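Local coordinates for G-protein alpha subunit Galpha7 (Naegleria fowleri, PDB 6NE6) that probably binds and hydrolyses GTP, acting as the molecular switch of a heterotrimeric G protein in receptor signalling, at residues A[54-58]-A[83-87]; A[27-31]-A[150-156]; A[122-126]-A[210-215]. One frame throughout, in Å; residues are numbered along the deposited sequence.

Contact 1. Residues A[54-58]-A[83-87]; sequences LRNMM and IEGLE. With EDO (1,2-ethanediol), chain J.
Met58 and Glu87 press together, the CG of each lying 3.5 Å from the other, while the thioether of Met58 runs at about a right angle across Glu84, with SD 3.5 Å from Glu84 CG. Leu54 CG is packed as tightly, 3.2 Å from Glu87 OE1. Beside Met58 lies the apolar part of the contact: Leu54 and Ile83 slide past one another in opposite senses, Leu54 CD1 3.7 Å from Ile83 CG2. Met57 approaches the same methyl before its end leads away, and also touches Phe135 and Trp110. The segments belong to helices 39-66 and 74-89, which in the G-alpha fold are the first two helices of the all-helical domain; the axes of segments 54-58 and 83-87 pass 9.3 Å apart at 128°. Helix 100-109 closes the buried side, where Ile106 touches both Met57 and Ile83. Glu87 has its CG anti to the backbone N (chi1 170°) and then bends, which carries the carboxylate over the Leu54-Arg55 turn. The looser, solvent side is at exposed Arg55. There Glu87 OE2 meets the guanidinium edge in a salt bridge, but the bond from Arg55 NE is weak, 3.3 Å long, and the two planes stand 63° apart. Water 1 accepts from Arg55 NE and donates to Glu87 OE2. Glu84 instead sends its carboxylate to Lys65 and a bound ethanediol. Met58, Ile83 and Glu87 each have a second conformer.

Contact 2. Residues A[27-31]-A[150-156]; sequences KQMRL and EEDVVRA
Lys27 reaches two flat peptide carbonyls from different sides. Its NZ lies in the carbonyl plane of Val153, 3.0 Å from Val153 O, but stands above the carbonyl plane of Val154, 3.1 Å from Val154 O and off the lone pairs. Val153 O is gripped twice, since Ala156 N also donates to it. Ala156 O is also close to NZ, but poorly angled. A bend at chi3 (-68°) swings CE and NZ over this turn. Arg155 NE donates to Glu151 OE2, near the guanidinium plane, in a salt bridge within segment 150-156 (3.1 Å). The contact spans the two domains of a G-alpha subunit: helix 22-32 begins at the end of the probable P-loop of the Ras-like domain, whereas residues 150-156 lead from the helical domain toward the first switch region. One turn further along helix 22-32, carbon atoms make most of the contact. Leu31 CD1 touches both Val154 CG2 (3.6 Å) and Glu150 CG (3.5 Å), and the aliphatic part of Glu150 comes to Leu31 from the opposite direction. Gln28 crosses Val154 at about a right angle, its CD 4.0 Å from Val154 CG1, while its NE2 is bonded to Ala305 O.

Contact 3. Residues A[122-126]-A[210-215]; sequences RNEFQ and DQKCYE. With EDO (1,2-ethanediol), chain D.
Between Gln126 and Glu215, and along the rest of this contact, water does much of the joining: five ordered waters lie between the two loops, and both direct hydrogen bonds run from a side-chain amide to a main-chain oxygen. At one end Asn123 ND2 donates to Asp210 O at 3.0 Å, nearly straight at 171° and in the plane of its own amide. Asn123 CG sits between the backbone N and the carbonyl carbon (chi1 64°), an arrangement that turns the amide across Asp210; the amide and carboxylate planes lie 26° apart, and Asn123 CB rests 3.5 Å from Asp210 OD1. That carboxylate is held by Lys256 and Ser261. Asn123 O takes a CA-H...O contact from Gln211, its distance to Gln211 CA being 3.6 Å, and accepts from water 2, which in turn accepts from Lys212 N. At the other end Gln126, bent at chi2, sends NE2 to Lys212 O at 3.1 Å; the donor stands well above the carbonyl plane, and Lys212 O also receives Arg221 NE. Water 5 takes the hydrogen of Gln126 N and donates to Glu215 OE1, the oxygen that lies near the plane of the Phe125 ring at its edge. Gln126 OE1 accepts from water 6, weakly from Arg221 NH2, and from an ethanediol molecule that is itself hydrogen-bonded to Asp19 and Arg221. The Phe125 side chain packs on Val59 and Ala63 of the long helix 39-66. Residues 210-215 follow strand 199-205 and precede helix 221-235, a position that corresponds to switch III of G-alpha subunits; their meeting with a loop of the helical domain is consistent with the interdomain contact known in this family.

From the N terminus, helix 22-32 supplies the first half of contact 2, and the chain then enters the helical domain. Contact 1 closes a short loop there between helices 39-66 and 74-89, and is nested within the much longer loop that contact 2 closes on residues 150-156. Contact 3 opens at 122-126, before that closure, and finishes at 210-215 after it, so contacts 2 and 3 cross along the chain, while contacts 1 and 3 are in series. Contact 1 is internal to the helical domain; the other two tie it to the Ras-like domain from opposite sides of the chain's centre, their own centres about 24 Å apart.

Contact 1. Residues A[54-58]-A[83-87]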
ATOM      1  N   LEU A  54      16.326   2.350  -6.088  1.00 12.54           N
ATOM      2  CA  LEU A  54      17.468   1.461  -6.254  1.00 14.37           C
ATOM      3  C   LEU A  54      17.069   0.011  -6.031  1.00 14.53           C
ATOM      4  O   LEU A  54      17.477  -0.877  -6.791  1.00 14.49           O
ATOM      5  CB  LEU A  54      18.576   1.871  -5.287  1.00 14.49           C
ATOM      6  CG  LEU A  54      19.849   1.035  -5.279  1.00 18.17           C
ATOM      7  CD1 LEU A  54      20.496   1.125  -6.644  1.00 19.16           C
ATOM      8  CD2 LEU A  54      20.799   1.561  -4.217  1.00 24.02           C
ATOM      9  N   ARG A  55      16.258  -0.250  -5.000  1.00 14.40           N
ATOM     10  CA  ARG A  55      15.840  -1.621  -4.730  1.00 12.58           C
ATOM     11  C   ARG A  55      14.984  -2.170  -5.862  1.00 14.28           C
ATOM     12  O   ARG A  55      15.144  -3.330  -6.265  1.00 13.49           O
ATOM     13  CB  ARG A  55      15.075  -1.693  -3.405  1.00 16.05           C
ATOM     14  CG  ARG A  55      14.364  -3.031  -3.203  1.00 28.54           C
ATOM     15  CD  ARG A  55      15.089  -3.933  -2.221  1.00 45.26           C
ATOM     16  NE  ARG A  55      15.135  -3.352  -0.882  1.00 56.68           N
ATOM     17  CZ  ARG A  55      14.143  -3.422   0.002  1.00 63.41           C
ATOM     18  NH1 ARG A  55      13.012  -4.046  -0.308  1.00 66.20           N
ATOM     19  NH2 ARG A  55      14.281  -2.863   1.197  1.00 63.84           N
ATOM     20  N   ASN A  56      14.054  -1.362  -6.375  1.00 12.61           N
ATOM     21  CA  ASN A  56      13.206  -1.830  -7.467  1.00 12.69           C
ATOM     22  C   ASN A  56      14.042  -2.212  -8.681  1.00 11.93           C
ATOM     23  O   ASN A  56      13.792  -3.243  -9.308  1.00 12.44           O
ATOM     24  CB  ASN A  56      12.203  -0.750  -7.854  1.00 12.40           C
ATOM     25  CG  ASN A  56      11.113  -0.587  -6.851  1.00 22.75           C
ATOM     26  OD1 ASN A  56      10.678  -1.558  -6.229  1.00 21.32           O
ATOM     27  ND2 ASN A  56      10.615   0.640  -6.722  1.00 15.81           N
ATOM     28  N   MET A  57      15.037  -1.385  -9.028  1.00 11.78           N
ATOM     29  CA  MET A  57      15.887  -1.734 -10.167  1.00 12.46           C
ATOM     30  C   MET A  57      16.699  -2.989  -9.879  1.00 11.99           C
ATOM     31  O   MET A  57      16.892  -3.817 -10.768  1.00 12.87           O
ATOM     32  CB  MET A  57      16.811  -0.574 -10.545  1.00 12.79           C
ATOM     33  CG  MET A  57      17.580  -0.825 -11.859  1.00 13.92           C
ATOM     34  SD  MET A  57      16.541  -1.332 -13.266  1.00 14.82           S
ATOM     35  CE  MET A  57      15.820   0.231 -13.776  1.00 16.14           C
ATOM     36  N   MET A  58      17.157  -3.163  -8.630  1.00 14.34           N
ATOM     37  CA  MET A  58      17.884  -4.375  -8.270  0.56 15.96           C
ATOM     38  C   MET A  58      17.023  -5.611  -8.474  1.00 14.06           C
ATOM     39  O   MET A  58      17.494  -6.630  -9.001  1.00 14.53           O
ATOM     40  CB  MET A  58      18.344  -4.295  -6.817  0.56 12.70           C
ATOM     41  CG  MET A  58      18.907  -5.585  -6.289  0.56 20.24           C
ATOM     42  SD  MET A  58      20.400  -6.013  -7.182  0.56 22.21           S
ATOM     43  CE  MET A  58      21.202  -7.063  -5.971  0.56 23.23           C
ATOM     44  N   ILE A  83      24.714  -1.301 -10.187  1.00 18.17           N
ATOM     45  CA  ILE A  83      23.532  -1.081  -9.363  0.68 16.69           C
ATOM     46  C   ILE A  83      23.365  -2.208  -8.352  1.00 21.81           C
ATOM     47  O   ILE A  83      23.037  -1.957  -7.183  1.00 22.26           O
ATOM     48  CB  ILE A  83      22.291  -0.901 -10.259  0.68 17.79           C
ATOM     49  CG1 ILE A  83      22.308   0.511 -10.869  0.68 16.90           C
ATOM     50  CG2 ILE A  83      21.017  -1.178  -9.470  0.68 17.20           C
ATOM     51  CD1 ILE A  83      21.633   0.650 -12.238  0.68 15.66           C
ATOM     52  N   GLU A  84      23.594  -3.456  -8.774  1.00 19.91           N
ATOM     53  CA  GLU A  84      23.567  -4.589  -7.851  1.00 27.32           C
ATOM     54  C   GLU A  84      24.488  -4.361  -6.662  1.00 26.63           C
ATOM     55  O   GLU A  84      24.102  -4.585  -5.507  1.00 27.61           O
ATOM     56  CB  GLU A  84      23.990  -5.867  -8.572  1.00 30.37           C
ATOM     57  CG  GLU A  84      22.971  -6.460  -9.503  1.00 38.21           C
ATOM     58  CD  GLU A  84      23.368  -7.859  -9.925  1.00 40.87           C
ATOM     59  OE1 GLU A  84      24.486  -8.022 -10.452  1.00 48.75           O
ATOM     60  OE2 GLU A  84      22.582  -8.797  -9.696  1.00 44.07           O
ATOM     61  N   GLY A  85      25.729  -3.953  -6.935  1.00 22.17           N
ATOM     62  CA  GLY A  85      26.676  -3.713  -5.858  1.00 30.22           C
ATOM     63  C   GLY A  85      26.219  -2.617  -4.916  1.00 29.19           C
ATOM     64  O   GLY A  85      26.371  -2.727  -3.696  1.00 28.46           O
ATOM     65  N   LEU A  86      25.658  -1.541  -5.466  1.00 22.40           N
ATOM     66  CA  LEU A  86      25.224  -0.434  -4.620  1.00 18.94           C
ATOM     67  C   LEU A  86      24.013  -0.819  -3.784  1.00 23.43           C
ATOM     68  O   LEU A  86      23.924  -0.448  -2.605  1.00 21.47           O
ATOM     69  CB  LEU A  86      24.915   0.799  -5.466  1.00 22.97           C
ATOM     70  CG  LEU A  86      26.121   1.500  -6.082  1.00 30.74           C
ATOM     71  CD1 LEU A  86      25.660   2.636  -6.974  1.00 35.89           C
ATOM     72  CD2 LEU A  86      27.055   2.018  -4.989  1.00 31.15           C
ATOM     73  N   GLU A  87      23.064  -1.552  -4.368  1.00 20.91           N
ATOM     74  CA  GLU A  87      21.910  -1.986  -3.586  0.55 20.51           C
ATOM     75  C   GLU A  87      22.332  -2.921  -2.461  1.00 24.24           C
ATOM     76  O   GLU A  87      21.830  -2.814  -1.336  1.00 27.20           O
ATOM     77  CB  GLU A  87      20.865  -2.660  -4.480  0.55 21.93           C
ATOM     78  CG  GLU A  87      19.743  -3.355  -3.695  0.55 24.10           C
ATOM     79  CD  GLU A  87      18.909  -2.403  -2.846  0.55 24.75           C
ATOM     80  OE1 GLU A  87      18.970  -1.177  -3.067  0.55 22.49           O
ATOM     81  OE2 GLU A  87      18.186  -2.887  -1.946  0.55 26.02           O
TER
HETATM   82  C1  EDO J 409      24.058  -7.906 -13.630  1.00 50.04           C
HETATM   83  O1  EDO J 409      25.030  -8.607 -12.842  1.00 49.47           O
HETATM   84  C2  EDO J 409      24.279  -8.220 -15.103  1.00 53.41           C
HETATM   85  O2  EDO J 409      24.600  -9.607 -15.262  1.00 60.17           O
HETATM   86  O   HOH W   1      17.153  -1.975   0.739  1.00 57.03           O

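Contact 2. Residues A[27-31]-A[150-156]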
ATOM      1  N   LYS A  27      -2.086   8.654   4.565  1.00 14.92           N
ATOM      2  CA  LYS A  27      -1.419   9.817   3.990  1.00 15.68           C
ATOM      3  C   LYS A  27      -2.386  10.661   3.172  1.00 16.32           C
ATOM      4  O   LYS A  27      -2.295  11.899   3.175  1.00 15.12           O
ATOM      5  CB  LYS A  27      -0.217   9.373   3.155  1.00 14.38           C
ATOM      6  CG  LYS A  27       0.954   8.911   4.009  1.00 13.73           C
ATOM      7  CD  LYS A  27       2.141   8.467   3.143  1.00 16.66           C
ATOM      8  CE  LYS A  27       1.825   7.188   2.355  1.00 20.48           C
ATOM      9  NZ  LYS A  27       3.081   6.547   1.845  1.00 20.23           N
ATOM     10  N   GLN A  28      -3.325  10.022   2.473  1.00 11.48           N
ATOM     11  CA  GLN A  28      -4.336  10.789   1.755  1.00 14.49           C
ATOM     12  C   GLN A  28      -5.228  11.553   2.720  1.00 13.35           C
ATOM     13  O   GLN A  28      -5.617  12.697   2.442  1.00 15.09           O
ATOM     14  CB  GLN A  28      -5.178   9.874   0.872  1.00 16.93           C
ATOM     15  CG  GLN A  28      -4.412   9.272  -0.280  1.00 18.26           C
ATOM     16  CD  GLN A  28      -4.203  10.233  -1.448  1.00 17.40           C
ATOM     17  OE1 GLN A  28      -3.828  11.401  -1.268  1.00 20.13           O
ATOM     18  NE2 GLN A  28      -4.442   9.740  -2.658  1.00 15.45           N
ATOM     19  N   MET A  29      -5.559  10.940   3.862  1.00 11.51           N
ATOM     20  CA  MET A  29      -6.365  11.634   4.863  1.00 12.60           C
ATOM     21  C   MET A  29      -5.635  12.863   5.390  1.00 11.26           C
ATOM     22  O   MET A  29      -6.252  13.916   5.604  1.00 14.44           O
ATOM     23  CB  MET A  29      -6.725  10.688   6.012  1.00 15.33           C
ATOM     24  CG  MET A  29      -7.938   9.795   5.731  1.00 25.24           C
ATOM     25  SD  MET A  29      -9.493  10.706   5.715  1.00 27.11           S
ATOM     26  CE  MET A  29      -9.814  10.848   7.474  1.00 25.14           C
ATOM     27  N   ARG A  30      -4.320  12.750   5.604  1.00 12.25           N
ATOM     28  CA  ARG A  30      -3.531  13.928   5.969  1.00 14.84           C
ATOM     29  C   ARG A  30      -3.721  15.044   4.949  1.00 16.12           C
ATOM     30  O   ARG A  30      -3.892  16.217   5.317  1.00 14.79           O
ATOM     31  CB  ARG A  30      -2.044  13.570   6.087  1.00 10.70           C
ATOM     32  CG  ARG A  30      -1.686  12.779   7.341  1.00  9.83           C
ATOM     33  CD  ARG A  30      -0.160  12.694   7.536  1.00 14.87           C
ATOM     34  NE  ARG A  30       0.468  14.018   7.498  1.00 14.32           N
ATOM     35  CZ  ARG A  30       1.782  14.231   7.588  1.00 15.50           C
ATOM     36  NH1 ARG A  30       2.626  13.215   7.748  1.00 17.21           N
ATOM     37  NH2 ARG A  30       2.256  15.464   7.521  1.00 15.34           N
ATOM     38  N   LEU A  31      -3.678  14.701   3.655  1.00 13.02           N
ATOM     39  CA  LEU A  31      -3.802  15.724   2.623  1.00 14.99           C
ATOM     40  C   LEU A  31      -5.215  16.287   2.583  1.00 16.29           C
ATOM     41  O   LEU A  31      -5.395  17.504   2.452  1.00 19.24           O
ATOM     42  CB  LEU A  31      -3.400  15.152   1.258  1.00 16.79           C
ATOM     43  CG  LEU A  31      -1.945  14.671   1.190  1.00 14.10           C
ATOM     44  CD1 LEU A  31      -1.598  14.100  -0.187  1.00 14.17           C
ATOM     45  CD2 LEU A  31      -0.992  15.814   1.544  1.00 18.94           C
ATOM     46  N   GLU A 150       4.424  15.937  -3.072  1.00 19.05           N
ATOM     47  CA  GLU A 150       3.307  15.337  -2.361  1.00 21.48           C
ATOM     48  C   GLU A 150       3.019  13.929  -2.870  1.00 16.95           C
ATOM     49  O   GLU A 150       2.926  12.978  -2.086  1.00 16.82           O
ATOM     50  CB  GLU A 150       2.099  16.251  -2.539  1.00 25.75           C
ATOM     51  CG  GLU A 150       0.999  16.080  -1.562  1.00 32.30           C
ATOM     52  CD  GLU A 150       0.008  17.215  -1.689  1.00 27.42           C
ATOM     53  OE1 GLU A 150      -0.848  17.150  -2.595  1.00 25.40           O
ATOM     54  OE2 GLU A 150       0.123  18.194  -0.920  1.00 28.78           O
ATOM     55  N   GLU A 151       2.895  13.773  -4.194  1.00 19.16           N
ATOM     56  CA  GLU A 151       2.575  12.460  -4.744  1.00 16.91           C
ATOM     57  C   GLU A 151       3.719  11.471  -4.525  1.00 16.56           C
ATOM     58  O   GLU A 151       3.480  10.285  -4.255  1.00 15.22           O
ATOM     59  CB  GLU A 151       2.241  12.582  -6.234  1.00 17.34           C
ATOM     60  CG  GLU A 151       1.862  11.249  -6.872  1.00 19.90           C
ATOM     61  CD  GLU A 151       1.387  11.389  -8.302  1.00 26.75           C
ATOM     62  OE1 GLU A 151       1.495  12.502  -8.854  1.00 29.54           O
ATOM     63  OE2 GLU A 151       0.906  10.381  -8.869  1.00 28.31           O
ATOM     64  N   ASP A 152       4.967  11.941  -4.607  1.00 13.93           N
ATOM     65  CA  ASP A 152       6.108  11.077  -4.288  1.00 13.77           C
ATOM     66  C   ASP A 152       5.968  10.450  -2.908  1.00 17.36           C
ATOM     67  O   ASP A 152       6.261   9.264  -2.723  1.00 15.22           O
ATOM     68  CB  ASP A 152       7.420  11.858  -4.330  1.00 14.32           C
ATOM     69  CG  ASP A 152       7.822  12.295  -5.728  1.00 17.12           C
ATOM     70  OD1 ASP A 152       7.193  11.900  -6.751  1.00 16.92           O
ATOM     71  OD2 ASP A 152       8.802  13.062  -5.788  1.00 17.02           O
ATOM     72  N   VAL A 153       5.530  11.242  -1.924  1.00 13.56           N
ATOM     73  CA  VAL A 153       5.451  10.759  -0.547  1.00 14.09           C
ATOM     74  C   VAL A 153       4.288   9.782  -0.384  1.00 13.50           C
ATOM     75  O   VAL A 153       4.422   8.737   0.264  1.00 14.53           O
ATOM     76  CB  VAL A 153       5.334  11.940   0.433  1.00 14.76           C
ATOM     77  CG1 VAL A 153       5.095  11.417   1.870  1.00 14.58           C
ATOM     78  CG2 VAL A 153       6.591  12.818   0.389  1.00 16.07           C
ATOM     79  N   VAL A 154       3.138  10.109  -0.962  1.00 14.51           N
ATOM     80  CA  VAL A 154       1.971   9.229  -0.896  1.00 14.15           C
ATOM     81  C   VAL A 154       2.306   7.858  -1.465  1.00 16.13           C
ATOM     82  O   VAL A 154       1.864   6.829  -0.948  1.00 19.19           O
ATOM     83  CB  VAL A 154       0.789   9.875  -1.638  1.00 13.49           C
ATOM     84  CG1 VAL A 154      -0.396   8.907  -1.773  1.00 18.15           C
ATOM     85  CG2 VAL A 154       0.350  11.154  -0.926  1.00 16.95           C
ATOM     86  N   ARG A 155       3.111   7.822  -2.520  1.00 16.38           N
ATOM     87  CA  ARG A 155       3.434   6.563  -3.181  1.00 18.64           C
ATOM     88  C   ARG A 155       4.571   5.791  -2.518  1.00 20.01           C
ATOM     89  O   ARG A 155       4.823   4.647  -2.909  1.00 22.08           O
ATOM     90  CB  ARG A 155       3.779   6.839  -4.643  1.00 18.62           C
ATOM     91  CG  ARG A 155       2.566   7.180  -5.483  1.00 20.92           C
ATOM     92  CD  ARG A 155       2.942   7.221  -6.933  1.00 23.09           C
ATOM     93  NE  ARG A 155       1.830   7.565  -7.812  1.00 22.83           N
ATOM     94  CZ  ARG A 155       1.127   6.682  -8.516  1.00 27.66           C
ATOM     95  NH1 ARG A 155       1.412   5.388  -8.445  1.00 28.34           N
ATOM     96  NH2 ARG A 155       0.154   7.099  -9.309  1.00 31.98           N
ATOM     97  N   ALA A 156       5.256   6.370  -1.539  1.00 14.18           N
ATOM     98  CA  ALA A 156       6.386   5.716  -0.892  1.00 14.76           C
ATOM     99  C   ALA A 156       5.890   4.876   0.276  1.00 23.97           C
ATOM    100  O   ALA A 156       5.326   5.413   1.234  1.00 28.40           O
ATOM    101  CB  ALA A 156       7.390   6.748  -0.397  1.00 19.56           C
TER

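Contact 3. Residues A[122-126]-A[210-215]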
ATOM      1  N   ARG A 122       5.960  -8.369 -13.597  1.00 15.99           N
ATOM      2  CA  ARG A 122       6.307  -7.855 -12.274  1.00 14.81           C
ATOM      3  C   ARG A 122       5.513  -8.513 -11.150  1.00 20.01           C
ATOM      4  O   ARG A 122       5.990  -8.538 -10.009  1.00 18.10           O
ATOM      5  CB  ARG A 122       6.111  -6.345 -12.229  1.00 17.61           C
ATOM      6  CG  ARG A 122       4.738  -5.875 -12.591  1.00 20.30           C
ATOM      7  CD  ARG A 122       4.781  -4.362 -12.728  1.00 29.77           C
ATOM      8  NE  ARG A 122       3.539  -3.787 -13.227  1.00 31.13           N
ATOM      9  CZ  ARG A 122       3.272  -3.577 -14.512  1.00 43.60           C
ATOM     10  NH1 ARG A 122       4.155  -3.908 -15.445  1.00 35.92           N
ATOM     11  NH2 ARG A 122       2.111  -3.040 -14.867  1.00 47.58           N
ATOM     12  N   ASN A 123       4.310  -9.030 -11.434  1.00 17.86           N
ATOM     13  CA  ASN A 123       3.552  -9.730 -10.396  1.00 14.85           C
ATOM     14  C   ASN A 123       4.296 -10.942  -9.856  1.00 18.37           C
ATOM     15  O   ASN A 123       3.997 -11.399  -8.742  1.00 19.46           O
ATOM     16  CB  ASN A 123       2.191 -10.182 -10.922  1.00 14.78           C
ATOM     17  CG  ASN A 123       2.308 -11.194 -12.035  1.00 20.18           C
ATOM     18  OD1 ASN A 123       2.763 -10.865 -13.133  1.00 20.09           O
ATOM     19  ND2 ASN A 123       1.904 -12.432 -11.770  1.00 17.22           N
ATOM     20  N   GLU A 124       5.242 -11.480 -10.626  1.00 17.30           N
ATOM     21  CA  GLU A 124       6.007 -12.652 -10.232  1.00 19.37           C
ATOM     22  C   GLU A 124       7.153 -12.314  -9.294  1.00 19.74           C
ATOM     23  O   GLU A 124       7.742 -13.237  -8.720  1.00 21.14           O
ATOM     24  CB  GLU A 124       6.543 -13.363 -11.479  1.00 15.47           C
ATOM     25  CG  GLU A 124       5.444 -13.839 -12.435  1.00 19.04           C
ATOM     26  CD  GLU A 124       6.002 -14.575 -13.650  1.00 27.36           C
ATOM     27  OE1 GLU A 124       6.981 -15.333 -13.490  1.00 31.13           O
ATOM     28  OE2 GLU A 124       5.467 -14.389 -14.767  1.00 27.67           O
ATOM     29  N   PHE A 125       7.453 -11.026  -9.112  1.00 18.01           N
ATOM     30  CA  PHE A 125       8.627 -10.561  -8.387  1.00 17.09           C
ATOM     31  C   PHE A 125       8.221  -9.549  -7.322  1.00 21.89           C
ATOM     32  O   PHE A 125       7.081  -9.070  -7.273  1.00 24.26           O
ATOM     33  CB  PHE A 125       9.657  -9.961  -9.355  1.00 16.66           C
ATOM     34  CG  PHE A 125       9.997 -10.878 -10.487  1.00 15.89           C
ATOM     35  CD1 PHE A 125      10.773 -12.009 -10.263  1.00 18.33           C
ATOM     36  CD2 PHE A 125       9.529 -10.628 -11.770  1.00 16.98           C
ATOM     37  CE1 PHE A 125      11.083 -12.874 -11.292  1.00 18.19           C
ATOM     38  CE2 PHE A 125       9.838 -11.501 -12.811  1.00 18.46           C
ATOM     39  CZ  PHE A 125      10.614 -12.622 -12.568  1.00 20.69           C
ATOM     40  N   GLN A 126       9.176  -9.220  -6.456  1.00 15.75           N
ATOM     41  CA  GLN A 126       8.906  -8.374  -5.297  1.00 17.79           C
ATOM     42  C   GLN A 126       9.262  -6.924  -5.629  1.00 20.26           C
ATOM     43  O   GLN A 126      10.241  -6.350  -5.158  1.00 22.20           O
ATOM     44  CB  GLN A 126       9.658  -8.900  -4.076  1.00 22.02           C
ATOM     45  CG  GLN A 126       9.286 -10.342  -3.699  1.00 14.65           C
ATOM     46  CD  GLN A 126       7.806 -10.506  -3.352  1.00 20.53           C
ATOM     47  OE1 GLN A 126       7.224  -9.692  -2.623  1.00 23.98           O
ATOM     48  NE2 GLN A 126       7.189 -11.552  -3.892  1.00 22.93           N
ATOM     49  N   ASP A 210      -2.419 -12.109  -7.933  1.00 14.63           N
ATOM     50  CA  ASP A 210      -1.449 -12.812  -8.770  1.00 16.27           C
ATOM     51  C   ASP A 210      -0.025 -12.647  -8.246  1.00 15.07           C
ATOM     52  O   ASP A 210       0.934 -12.811  -9.003  1.00 16.65           O
ATOM     53  CB  ASP A 210      -1.559 -12.368 -10.237  1.00 19.01           C
ATOM     54  CG  ASP A 210      -1.243 -10.887 -10.443  1.00 17.46           C
ATOM     55  OD1 ASP A 210      -0.938 -10.190  -9.458  1.00 19.10           O
ATOM     56  OD2 ASP A 210      -1.295 -10.405 -11.599  1.00 20.36           O
ATOM     57  N   GLN A 211       0.132 -12.372  -6.949  1.00 14.77           N
ATOM     58  CA  GLN A 211       1.448 -12.141  -6.368  1.00 17.36           C
ATOM     59  C   GLN A 211       1.767 -13.169  -5.296  1.00 15.02           C
ATOM     60  O   GLN A 211       0.874 -13.743  -4.677  1.00 16.40           O
ATOM     61  CB  GLN A 211       1.540 -10.747  -5.751  1.00 15.17           C
ATOM     62  CG  GLN A 211       1.559  -9.634  -6.767  1.00 15.56           C
ATOM     63  CD  GLN A 211       1.326  -8.295  -6.113  1.00 19.79           C
ATOM     64  OE1 GLN A 211       0.298  -7.670  -6.320  1.00 20.21           O
ATOM     65  NE2 GLN A 211       2.286  -7.852  -5.303  1.00 24.48           N
ATOM     66  N   LYS A 212       3.069 -13.361  -5.065  1.00 15.55           N
ATOM     67  CA  LYS A 212       3.586 -14.235  -4.019  1.00 15.77           C
ATOM     68  C   LYS A 212       3.947 -13.431  -2.770  1.00 16.49           C
ATOM     69  O   LYS A 212       4.358 -12.269  -2.851  1.00 16.26           O
ATOM     70  CB  LYS A 212       4.828 -14.980  -4.517  1.00 22.01           C
ATOM     71  CG  LYS A 212       4.588 -15.850  -5.733  1.00 29.96           C
ATOM     72  CD  LYS A 212       3.551 -16.916  -5.423  1.00 38.00           C
ATOM     73  CE  LYS A 212       3.358 -17.900  -6.577  1.00 31.71           C
ATOM     74  NZ  LYS A 212       2.290 -18.885  -6.212  1.00 25.11           N
ATOM     75  N   CYS A 213       3.846 -14.087  -1.612  1.00 17.45           N
ATOM     76  CA  CYS A 213       4.142 -13.426  -0.345  1.00 16.54           C
ATOM     77  C   CYS A 213       5.600 -13.002  -0.254  1.00 17.45           C
ATOM     78  O   CYS A 213       5.907 -11.899   0.219  1.00 17.87           O
ATOM     79  CB  CYS A 213       3.816 -14.352   0.825  1.00 22.08           C
ATOM     80  SG  CYS A 213       2.056 -14.557   1.060  1.00 20.45           S
ATOM     81  N   TYR A 214       6.512 -13.894  -0.639  1.00 17.97           N
ATOM     82  CA  TYR A 214       7.943 -13.645  -0.565  1.00 19.02           C
ATOM     83  C   TYR A 214       8.618 -14.215  -1.798  1.00 19.21           C
ATOM     84  O   TYR A 214       8.094 -15.120  -2.458  1.00 20.26           O
ATOM     85  CB  TYR A 214       8.579 -14.302   0.667  1.00 19.95           C
ATOM     86  CG  TYR A 214       8.004 -13.851   1.971  1.00 20.02           C
ATOM     87  CD1 TYR A 214       8.447 -12.682   2.576  1.00 21.89           C
ATOM     88  CD2 TYR A 214       7.014 -14.596   2.611  1.00 19.62           C
ATOM     89  CE1 TYR A 214       7.916 -12.262   3.777  1.00 28.44           C
ATOM     90  CE2 TYR A 214       6.483 -14.185   3.816  1.00 28.00           C
ATOM     91  CZ  TYR A 214       6.938 -13.018   4.395  1.00 33.33           C
ATOM     92  OH  TYR A 214       6.404 -12.602   5.595  1.00 42.58           O
ATOM     93  N   GLU A 215       9.833 -13.734  -2.058  1.00 20.14           N
ATOM     94  CA  GLU A 215      10.562 -14.232  -3.218  1.00 20.50           C
ATOM     95  C   GLU A 215      10.858 -15.725  -3.096  1.00 21.76           C
ATOM     96  O   GLU A 215      10.807 -16.450  -4.094  1.00 22.60           O
ATOM     97  CB  GLU A 215      11.849 -13.433  -3.415  1.00 24.61           C
ATOM     98  CG  GLU A 215      12.716 -13.917  -4.584  1.00 35.90           C
ATOM     99  CD  GLU A 215      12.048 -13.783  -5.958  1.00 51.06           C
ATOM    100  OE1 GLU A 215      11.014 -13.089  -6.085  1.00 51.59           O
ATOM    101  OE2 GLU A 215      12.575 -14.377  -6.926  1.00 56.47           O
TER
HETATM  102  C1  EDO D 403       6.059  -4.930  -2.074  1.00 34.66           C
HETATM  103  O1  EDO D 403       5.242  -5.797  -1.274  1.00 31.08           O
HETATM  104  C2  EDO D 403       7.269  -5.705  -2.580  1.00 37.11           C
HETATM  105  O2  EDO D 403       6.814  -6.788  -3.400  1.00 36.97           O
HETATM  106  O   HOH W   2       5.071 -11.937  -6.429  1.00 20.52           O
HETATM  107  O   HOH W   3       8.139 -13.454  -5.887  1.00 23.57           O
HETATM  108  O   HOH W   4       4.817  -9.213  -5.232  1.00 26.02           O
HETATM  109  O   HOH W   5      11.722 -10.681  -6.616  1.00 17.78           O
HETATM  110  O   HOH W   6       8.439  -9.766  -0.069  1.00 35.58           O